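Local coordinates for protein pullulanase (PDB 2YOC) that hydrolyses alpha-1,6-glucosidic linkages in pullulan and related branched dextrins, and is a membrane-binding enzyme exported by a type 2 secretion system, at residues V22-D27 against D257-S262; I414-I419 against I860-Q865; D722-S727 against V814-S819. One frame throughout, in Å; residues are numbered along the deposited sequence.

Interaction 1 lies far from the other two. Its centre is about 63 Å from that of interaction 2 and about 60 Å from that of interaction 3, on the opposite side of the chain's centre. It ties the N-terminal residues 22-27 to the N2 domain and is complete before the barrel begins. Interactions 2 and 3, with centres about 13 Å apart, share the eight-stranded parallel barrel. Interaction 2 joins the first strand, 413-417, to the last, 860-864. Interaction 3 is nested inside the loop so closed and packs helix 722-729 on strand 814-816, which pairs with 860-864. Two contacts thus build the probable catalytic domain, while interaction 1 is remote from the barrel.

Interaction 1: residues V22-D27 against D257-S262; sequences VVRLPD and DGILIS
Arg24 and Ile259 form a single backbone bridge, while the touching parts of the two segments run 68° apart. Two hydrogen bonds make the bridge. Arg24 N donates to Gly258 O at 2.8 Å, nearly straight. Leu260 N returns a bond to Arg24 O at 3.1 Å. The CA of Ile259 also leans on Arg24 O as a CA-H...O contact. Gly258 has a positive phi of 97°, a value readily adopted by glycine.

Asp257, Gly258 and Ile259 form an Asx turn, in which Asp257 OD1 accepts from Ile259 N at 2.9 Å. The turn stands at the start of strand 260-267 in the N2 domain, whose family belongs to the E-set clan. Segment 22-27 pairs on another edge with strand 203-204, through Val23 with Phe204.

The Arg24 side chain bends at chi3 (-82°) and brings its guanidinium back over Ile259. Ile259 CG1 lies over one face of that group, 3.4 Å from Arg24 NH1. The other branch, Ile259 CG2, packs against the Pro26 ring, 4.2 Å from Pro26 CD. On the buried side Val23 CG1, anti to its own N, meets Leu260 CD1 at 4.2 Å. Ile252 of strand 248-254 touches both Val23 and Leu260, and Phe204 does the same.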
loop_
_atom_site.group_PDB
_atom_site.type_symbol
_atom_site.label_atom_id
_atom_site.label_comp_id
_atom_site.label_asym_id
_atom_site.label_seq_id
_atom_site.Cartn_x
_atom_site.Cartn_y
_atom_site.Cartn_z
ATOM N N VAL B 22 45.423 38.952 29.313
ATOM C CA VAL B 22 45.516 37.821 30.222
ATOM C C VAL B 22 44.125 37.341 30.564
ATOM O O VAL B 22 43.277 38.149 30.944
ATOM C CB VAL B 22 46.378 38.117 31.471
ATOM C CG1 VAL B 22 45.996 37.223 32.659
ATOM C CG2 VAL B 22 47.853 37.967 31.135
ATOM N N VAL B 23 43.891 36.024 30.426
ATOM C CA VAL B 23 42.624 35.415 30.798
ATOM C C VAL B 23 42.577 35.305 32.317
ATOM O O VAL B 23 43.528 34.839 32.942
ATOM C CB VAL B 23 42.339 34.096 30.042
ATOM C CG1 VAL B 23 41.080 33.400 30.568
ATOM C CG2 VAL B 23 42.201 34.368 28.540
ATOM N N ARG B 24 41.517 35.851 32.908
ATOM C CA ARG B 24 41.346 35.871 34.353
ATOM C C ARG B 24 39.905 35.589 34.794
ATOM O O ARG B 24 38.966 35.721 34.003
ATOM C CB ARG B 24 41.885 37.184 34.961
ATOM C CG ARG B 24 41.459 38.462 34.238
ATOM C CD ARG B 24 41.696 39.688 35.097
ATOM N NE ARG B 24 40.633 39.942 36.074
ATOM C CZ ARG B 24 39.553 40.677 35.828
ATOM N NH1 ARG B 24 39.357 41.197 34.622
ATOM N NH2 ARG B 24 38.651 40.882 36.780
ATOM N N LEU B 25 39.754 35.168 36.054
ATOM C CA LEU B 25 38.473 34.847 36.688
ATOM C C LEU B 25 37.654 36.138 36.960
ATOM O O LEU B 25 38.277 37.196 37.020
ATOM C CB LEU B 25 38.776 34.113 38.012
ATOM C CG LEU B 25 38.627 32.585 38.030
ATOM C CD1 LEU B 25 39.664 31.915 37.188
ATOM C CD2 LEU B 25 38.741 32.045 39.428
ATOM N N PRO B 26 36.300 36.122 37.147
ATOM C CA PRO B 26 35.578 37.384 37.451
ATOM C C PRO B 26 36.065 38.093 38.716
ATOM O O PRO B 26 36.478 37.402 39.644
ATOM C CB PRO B 26 34.112 36.937 37.592
ATOM C CG PRO B 26 34.166 35.494 37.915
ATOM C CD PRO B 26 35.361 34.990 37.120
ATOM N N ASP B 27 36.089 39.457 38.736
ATOM C CA ASP B 27 36.561 40.226 39.909
ATOM C C ASP B 27 35.586 40.146 41.087
ATOM O O ASP B 27 34.848 41.081 41.386
ATOM C CB ASP B 27 36.986 41.670 39.568
ATOM C CG ASP B 27 37.781 42.390 40.664
ATOM O OD1 ASP B 27 38.306 41.703 41.582
ATOM O OD2 ASP B 27 37.923 43.628 40.575
ATOM N N ASP B 257 38.017 41.759 27.462
ATOM C CA ASP B 257 38.784 42.134 28.650
ATOM C C ASP B 257 39.548 40.955 29.266
ATOM O O ASP B 257 40.417 41.155 30.124
ATOM C CB ASP B 257 37.860 42.809 29.696
ATOM C CG ASP B 257 36.653 41.984 30.121
ATOM O OD1 ASP B 257 36.849 40.857 30.614
ATOM O OD2 ASP B 257 35.508 42.484 29.981
ATOM N N GLY B 258 39.211 39.744 28.838
ATOM C CA GLY B 258 39.874 38.540 29.323
ATOM C C GLY B 258 39.160 37.810 30.439
ATOM O O GLY B 258 39.754 36.954 31.095
ATOM N N ILE B 259 37.888 38.130 30.682
ATOM C CA ILE B 259 37.180 37.371 31.698
ATOM C C ILE B 259 36.678 36.080 31.063
ATOM O O ILE B 259 36.095 36.083 29.966
ATOM C CB ILE B 259 36.173 38.166 32.561
ATOM C CG1 ILE B 259 36.921 39.254 33.359
ATOM C CG2 ILE B 259 35.412 37.235 33.528
ATOM C CD1 ILE B 259 36.059 40.313 33.906
ATOM N N LEU B 260 37.063 34.966 31.698
ATOM C CA LEU B 260 36.762 33.612 31.270
ATOM C C LEU B 260 35.279 33.409 31.097
ATOM O O LEU B 260 34.489 33.731 32.003
ATOM C CB LEU B 260 37.298 32.624 32.311
ATOM C CG LEU B 260 37.020 31.167 32.033
ATOM C CD1 LEU B 260 38.280 30.454 31.703
ATOM C CD2 LEU B 260 36.263 30.537 33.185
ATOM N N ILE B 261 34.912 32.866 29.927
ATOM C CA ILE B 261 33.532 32.510 29.640
ATOM C C ILE B 261 33.482 31.000 29.870
ATOM O O ILE B 261 32.745 30.526 30.743
ATOM C CB ILE B 261 33.069 32.936 28.204
ATOM C CG1 ILE B 261 33.491 34.384 27.845
ATOM C CG2 ILE B 261 31.555 32.751 28.040
ATOM C CD1 ILE B 261 33.309 34.781 26.371
ATOM N N SER B 262 34.363 30.261 29.143
ATOM C CA SER B 262 34.446 28.800 29.136
ATOM C C SER B 262 35.884 28.279 29.037
ATOM O O SER B 262 36.735 28.869 28.361
ATOM C CB SER B 262 33.626 28.247 27.967
ATOM O OG SER B 262 32.911 27.072 28.318
#

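Interaction 2: residues I414-I419 against I860-Q865; sequences IHESHI and IAFDQQ
Ile414 lies beside Phe862 and Ile860. Its CD1 sits near the plane of the Phe862 ring, 3.8 Å from Phe862 CD2, and also touches Ile860 CG2. The same ring meets Glu416 further along its edge: Glu416 OE2 lies in the ring plane, 3.5 Å from Phe862 CZ. The carboxylate is turned 79° from the ring. Glu416 CG is anti to its backbone N (chi1 -177°) and the chain runs on extended, which carries the carboxylate past CZ. There OE2 hydrogen-bonds to His821 ND1.

His415 is on the other face of the sheet. Gln865 CA lies over one face of its imidazole, 3.8 Å from the ring centroid, in a CH-pi contact. Gln865 bends at chi2 and directs its OE1 to His418 N, a weak bond of 3.4 Å.

The backbone ladder sets this register. Ile414 N bonds to Ala861 O, and Glu416 N to Asp863 O at 2.9 Å. Gln865 N meets Glu416 O from above its carbonyl plane. Asp863 N to Ile414 O is weak. The pairing is parallel, with strand axes 27° apart, and it closes the eight-stranded barrel of the glycosidase, first strand to last.

Asp863 OD2 is held by Tyr937 OH. His418 N-caps helix 419-423, and its NE2 bonds to Asn544 O. Strand 461-464 flanks 414-417 through His461 and Glu463, Val814 pairs with Ile860, and helix 840-855 packs on Ala861 and Asp863.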
loop_
_atom_site.group_PDB
_atom_site.type_symbol
_atom_site.label_atom_id
_atom_site.label_comp_id
_atom_site.label_asym_id
_atom_site.label_seq_id
_atom_site.Cartn_x
_atom_site.Cartn_y
_atom_site.Cartn_z
ATOM N N ILE B 414 25.545 -24.298 11.064
ATOM C CA ILE B 414 26.209 -23.884 12.319
ATOM C C ILE B 414 25.539 -24.387 13.583
ATOM O O ILE B 414 24.313 -24.318 13.701
ATOM C CB ILE B 414 26.430 -22.337 12.389
ATOM C CG1 ILE B 414 26.934 -21.778 11.059
ATOM C CG2 ILE B 414 27.390 -21.972 13.503
ATOM C CD1 ILE B 414 26.738 -20.273 10.927
ATOM N N HIS B 415 26.381 -24.841 14.544
ATOM C CA HIS B 415 26.062 -25.335 15.874
ATOM C C HIS B 415 26.855 -24.428 16.813
ATOM O O HIS B 415 28.078 -24.564 16.906
ATOM C CB HIS B 415 26.543 -26.794 16.018
ATOM C CG HIS B 415 25.909 -27.548 17.152
ATOM N ND1 HIS B 415 24.600 -28.007 17.070
ATOM C CD2 HIS B 415 26.429 -27.926 18.346
ATOM C CE1 HIS B 415 24.363 -28.635 18.210
ATOM N NE2 HIS B 415 25.434 -28.622 19.008
ATOM N N GLU B 416 26.179 -23.466 17.444
ATOM C CA GLU B 416 26.789 -22.479 18.340
ATOM C C GLU B 416 26.948 -23.070 19.737
ATOM O O GLU B 416 25.978 -23.187 20.505
ATOM C CB GLU B 416 25.939 -21.202 18.359
ATOM C CG GLU B 416 26.487 -20.064 19.189
ATOM C CD GLU B 416 25.450 -19.058 19.656
ATOM O OE1 GLU B 416 24.470 -19.466 20.328
ATOM O OE2 GLU B 416 25.652 -17.849 19.390
ATOM N N SER B 417 28.187 -23.408 20.070
ATOM C CA SER B 417 28.595 -24.055 21.320
ATOM C C SER B 417 29.417 -23.143 22.270
ATOM O O SER B 417 29.919 -22.092 21.843
ATOM C CB SER B 417 29.376 -25.324 20.988
ATOM O OG SER B 417 29.009 -25.819 19.707
ATOM N N HIS B 418 29.523 -23.556 23.568
ATOM C CA HIS B 418 30.264 -22.895 24.654
ATOM C C HIS B 418 31.080 -23.976 25.373
ATOM O O HIS B 418 30.558 -25.071 25.608
ATOM C CB HIS B 418 29.292 -22.185 25.617
ATOM C CG HIS B 418 29.937 -21.459 26.772
ATOM N ND1 HIS B 418 30.343 -22.129 27.913
ATOM C CD2 HIS B 418 30.177 -20.134 26.943
ATOM C CE1 HIS B 418 30.832 -21.205 28.726
ATOM N NE2 HIS B 418 30.746 -19.990 28.191
ATOM N N ILE B 419 32.361 -23.673 25.721
ATOM C CA ILE B 419 33.307 -24.622 26.341
ATOM C C ILE B 419 32.803 -25.339 27.593
ATOM O O ILE B 419 33.018 -26.544 27.728
ATOM C CB ILE B 419 34.760 -24.067 26.431
ATOM C CG1 ILE B 419 35.299 -23.560 25.053
ATOM C CG2 ILE B 419 35.742 -25.030 27.104
ATOM C CD1 ILE B 419 35.233 -24.507 23.882
ATOM N N ILE B 860 21.749 -19.321 5.230
ATOM C CA ILE B 860 22.639 -20.114 6.066
ATOM C C ILE B 860 21.944 -20.549 7.371
ATOM O O ILE B 860 21.350 -19.742 8.073
ATOM C CB ILE B 860 23.990 -19.407 6.263
ATOM C CG1 ILE B 860 24.737 -19.356 4.897
ATOM C CG2 ILE B 860 24.840 -20.076 7.367
ATOM C CD1 ILE B 860 25.868 -18.383 4.786
ATOM N N ALA B 861 21.969 -21.854 7.640
ATOM C CA ALA B 861 21.359 -22.471 8.807
ATOM C C ALA B 861 22.256 -22.318 10.013
ATOM O O ALA B 861 23.416 -22.725 9.983
ATOM C CB ALA B 861 21.093 -23.935 8.528
ATOM N N PHE B 862 21.723 -21.699 11.057
ATOM C CA PHE B 862 22.386 -21.484 12.335
ATOM C C PHE B 862 21.442 -21.967 13.406
ATOM O O PHE B 862 20.224 -21.808 13.304
ATOM C CB PHE B 862 22.651 -19.995 12.547
ATOM C CG PHE B 862 23.317 -19.581 13.845
ATOM C CD1 PHE B 862 22.578 -19.456 15.017
ATOM C CD2 PHE B 862 24.654 -19.206 13.872
ATOM C CE1 PHE B 862 23.185 -19.049 16.199
ATOM C CE2 PHE B 862 25.257 -18.806 15.059
ATOM C CZ PHE B 862 24.517 -18.726 16.208
ATOM N N ASP B 863 22.018 -22.526 14.453
ATOM C CA ASP B 863 21.275 -23.007 15.586
ATOM C C ASP B 863 22.136 -23.132 16.835
ATOM O O ASP B 863 23.351 -23.365 16.765
ATOM C CB ASP B 863 20.596 -24.345 15.271
ATOM C CG ASP B 863 19.643 -24.821 16.353
ATOM O OD1 ASP B 863 19.008 -23.940 17.042
ATOM O OD2 ASP B 863 19.535 -26.050 16.531
ATOM N N GLN B 864 21.466 -22.998 17.997
ATOM C CA GLN B 864 22.051 -23.092 19.317
ATOM C C GLN B 864 22.368 -24.549 19.643
ATOM O O GLN B 864 21.556 -25.445 19.379
ATOM C CB GLN B 864 21.049 -22.539 20.328
ATOM C CG GLN B 864 21.609 -22.491 21.727
ATOM C CD GLN B 864 20.597 -22.063 22.738
ATOM O OE1 GLN B 864 19.388 -22.309 22.607
ATOM N NE2 GLN B 864 21.091 -21.444 23.798
ATOM N N GLN B 865 23.526 -24.779 20.263
ATOM C CA GLN B 865 23.866 -26.111 20.752
ATOM C C GLN B 865 22.754 -26.498 21.752
ATOM O O GLN B 865 22.372 -25.681 22.587
ATOM C CB GLN B 865 25.247 -26.086 21.439
ATOM C CG GLN B 865 25.424 -27.063 22.599
ATOM C CD GLN B 865 26.370 -26.564 23.662
ATOM O OE1 GLN B 865 26.647 -25.364 23.800
ATOM N NE2 GLN B 865 26.840 -27.487 24.476
#

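Interaction 3: residues D722-S727 against V814-S819; sequences DRLRDS and VVNYVS
Helix 722-727 lies against the end of strand 814-816 and the residues after it, with Arg725 CA 5.1 Å from Val818 CA. Arg725 CA also makes a CA-H...O contact with Tyr817 O.

Arg725 and Tyr817 run side by side and point the same way. Arg725 CG lies over the centre of the Tyr817 ring, a CH-pi contact of 4.3 Å to the centroid. Arg725 CD follows toward the hydroxyl end, 3.4 Å from Tyr817 CZ. The chain then bends at chi3 (74°) and brings Arg725 NH1 to Tyr817 OH, a hydrogen bond of 2.8 Å in the guanidinium plane. The guanidinium stands 88° to the ring. Its NE and NH2 both grip Asp726 OD1, which fixes its rotation. Tyr800 OH holds Asp726 OD2 in turn.

One residue earlier, Leu724 CB meets Asn816 OD1 at 3.6 Å. Leu724 CD2 packs on Val818 CG1 at 4.2 Å. A water gives a hydrogen bond to Asn816 OD1 and accepts a weak one from Leu724 N. Asn816 ND2 bonds to Gly775 O of helix 762-776.

Helix 722-729 follows barrel strand 718-720 and packs at the C-terminal end of the next strand, 814-816, within a (beta/alpha)8 barrel, the fold of alpha-amylase-type glycosidases.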
loop_
_atom_site.group_PDB
_atom_site.type_symbol
_atom_site.label_atom_id
_atom_site.label_comp_id
_atom_site.label_asym_id
_atom_site.label_seq_id
_atom_site.Cartn_x
_atom_site.Cartn_y
_atom_site.Cartn_z
ATOM N N ASP B 722 16.555 -11.536 11.657
ATOM C CA ASP B 722 15.579 -11.499 12.729
ATOM C C ASP B 722 14.157 -11.653 12.176
ATOM O O ASP B 722 13.227 -11.884 12.947
ATOM C CB ASP B 722 15.737 -10.187 13.529
ATOM C CG ASP B 722 15.847 -8.883 12.749
ATOM O OD1 ASP B 722 16.155 -8.932 11.538
ATOM O OD2 ASP B 722 15.703 -7.811 13.370
ATOM N N ARG B 723 14.000 -11.549 10.845
ATOM C CA ARG B 723 12.719 -11.639 10.168
ATOM C C ARG B 723 12.067 -12.989 10.316
ATOM O O ARG B 723 10.941 -13.058 10.803
ATOM C CB ARG B 723 12.839 -11.271 8.691
ATOM C CG ARG B 723 12.886 -9.784 8.431
ATOM C CD ARG B 723 14.288 -9.305 8.524
ATOM N NE ARG B 723 14.466 -8.002 7.919
ATOM C CZ ARG B 723 14.988 -6.972 8.557
ATOM N NH1 ARG B 723 15.353 -7.085 9.825
ATOM N NH2 ARG B 723 15.166 -5.822 7.930
ATOM N N LEU B 724 12.736 -14.068 9.874
ATOM C CA LEU B 724 12.155 -15.414 9.988
ATOM C C LEU B 724 12.102 -15.791 11.463
ATOM O O LEU B 724 11.083 -16.309 11.916
ATOM C CB LEU B 724 12.953 -16.430 9.161
ATOM C CG LEU B 724 12.561 -17.896 9.249
ATOM C CD1 LEU B 724 12.660 -18.563 7.896
ATOM C CD2 LEU B 724 13.443 -18.644 10.240
ATOM N N ARG B 725 13.177 -15.451 12.215
ATOM C CA ARG B 725 13.353 -15.731 13.633
ATOM C C ARG B 725 12.137 -15.385 14.424
ATOM O O ARG B 725 11.569 -16.259 15.064
ATOM C CB ARG B 725 14.560 -14.983 14.173
ATOM C CG ARG B 725 14.805 -15.255 15.638
ATOM C CD ARG B 725 15.650 -14.161 16.221
ATOM N NE ARG B 725 14.899 -12.921 16.403
ATOM C CZ ARG B 725 15.459 -11.726 16.552
ATOM N NH1 ARG B 725 16.777 -11.587 16.473
ATOM N NH2 ARG B 725 14.702 -10.653 16.739
ATOM N N ASP B 726 11.707 -14.130 14.334
ATOM C CA ASP B 726 10.550 -13.602 15.049
ATOM C C ASP B 726 9.218 -14.167 14.558
ATOM O O ASP B 726 8.286 -14.302 15.349
ATOM C CB ASP B 726 10.563 -12.069 15.008
ATOM C CG ASP B 726 11.512 -11.398 15.997
ATOM O OD1 ASP B 726 12.080 -12.100 16.864
ATOM O OD2 ASP B 726 11.632 -10.176 15.947
ATOM N N SER B 727 9.128 -14.516 13.270
ATOM C CA SER B 727 7.900 -15.062 12.701
ATOM C C SER B 727 7.639 -16.453 13.174
ATOM O O SER B 727 6.510 -16.766 13.519
ATOM C CB SER B 727 7.956 -15.025 11.183
ATOM O OG SER B 727 8.089 -13.677 10.762
ATOM N N VAL B 814 22.656 -13.958 4.446
ATOM C CA VAL B 814 21.633 -14.150 5.494
ATOM C C VAL B 814 21.876 -15.367 6.397
ATOM O O VAL B 814 22.044 -16.479 5.904
ATOM C CB VAL B 814 20.216 -14.261 4.859
ATOM C CG1 VAL B 814 19.159 -14.572 5.909
ATOM C CG2 VAL B 814 19.831 -13.006 4.101
ATOM N N VAL B 815 21.760 -15.183 7.705
ATOM C CA VAL B 815 21.845 -16.294 8.647
ATOM C C VAL B 815 20.489 -16.432 9.373
ATOM O O VAL B 815 20.108 -15.565 10.173
ATOM C CB VAL B 815 23.036 -16.175 9.627
ATOM C CG1 VAL B 815 23.019 -17.304 10.639
ATOM C CG2 VAL B 815 24.373 -16.160 8.878
ATOM N N ASN B 816 19.747 -17.507 9.062
ATOM C CA ASN B 816 18.460 -17.801 9.686
ATOM C C ASN B 816 18.659 -18.644 10.943
ATOM O O ASN B 816 19.568 -19.487 11.020
ATOM C CB ASN B 816 17.512 -18.486 8.701
ATOM C CG ASN B 816 16.832 -17.520 7.767
ATOM O OD1 ASN B 816 16.388 -16.419 8.162
ATOM N ND2 ASN B 816 16.717 -17.923 6.507
ATOM N N TYR B 817 17.821 -18.391 11.946
ATOM C CA TYR B 817 17.899 -19.089 13.217
ATOM C C TYR B 817 16.616 -18.967 14.003
ATOM O O TYR B 817 15.824 -18.049 13.761
ATOM C CB TYR B 817 19.109 -18.607 14.043
ATOM C CG TYR B 817 19.013 -17.209 14.611
ATOM C CD1 TYR B 817 18.902 -16.096 13.776
ATOM C CD2 TYR B 817 19.150 -16.984 15.978
ATOM C CE1 TYR B 817 18.843 -14.804 14.299
ATOM C CE2 TYR B 817 19.113 -15.694 16.511
ATOM C CZ TYR B 817 18.978 -14.604 15.668
ATOM O OH TYR B 817 18.937 -13.334 16.222
ATOM N N VAL B 818 16.394 -19.918 14.922
ATOM C CA VAL B 818 15.215 -19.907 15.793
ATOM C C VAL B 818 15.615 -20.087 17.260
ATOM O O VAL B 818 14.761 -20.142 18.141
ATOM C CB VAL B 818 14.041 -20.818 15.321
ATOM C CG1 VAL B 818 13.253 -20.154 14.201
ATOM C CG2 VAL B 818 14.519 -22.208 14.903
ATOM N N SER B 819 16.932 -20.193 17.505
ATOM C CA SER B 819 17.526 -20.306 18.828
ATOM C C SER B 819 18.973 -19.874 18.744
ATOM O O SER B 819 19.583 -20.034 17.699
ATOM C CB SER B 819 17.412 -21.719 19.385
ATOM O OG SER B 819 17.097 -21.687 20.772
HETATM O O HOH W 1 15.002 -14.379 7.432
#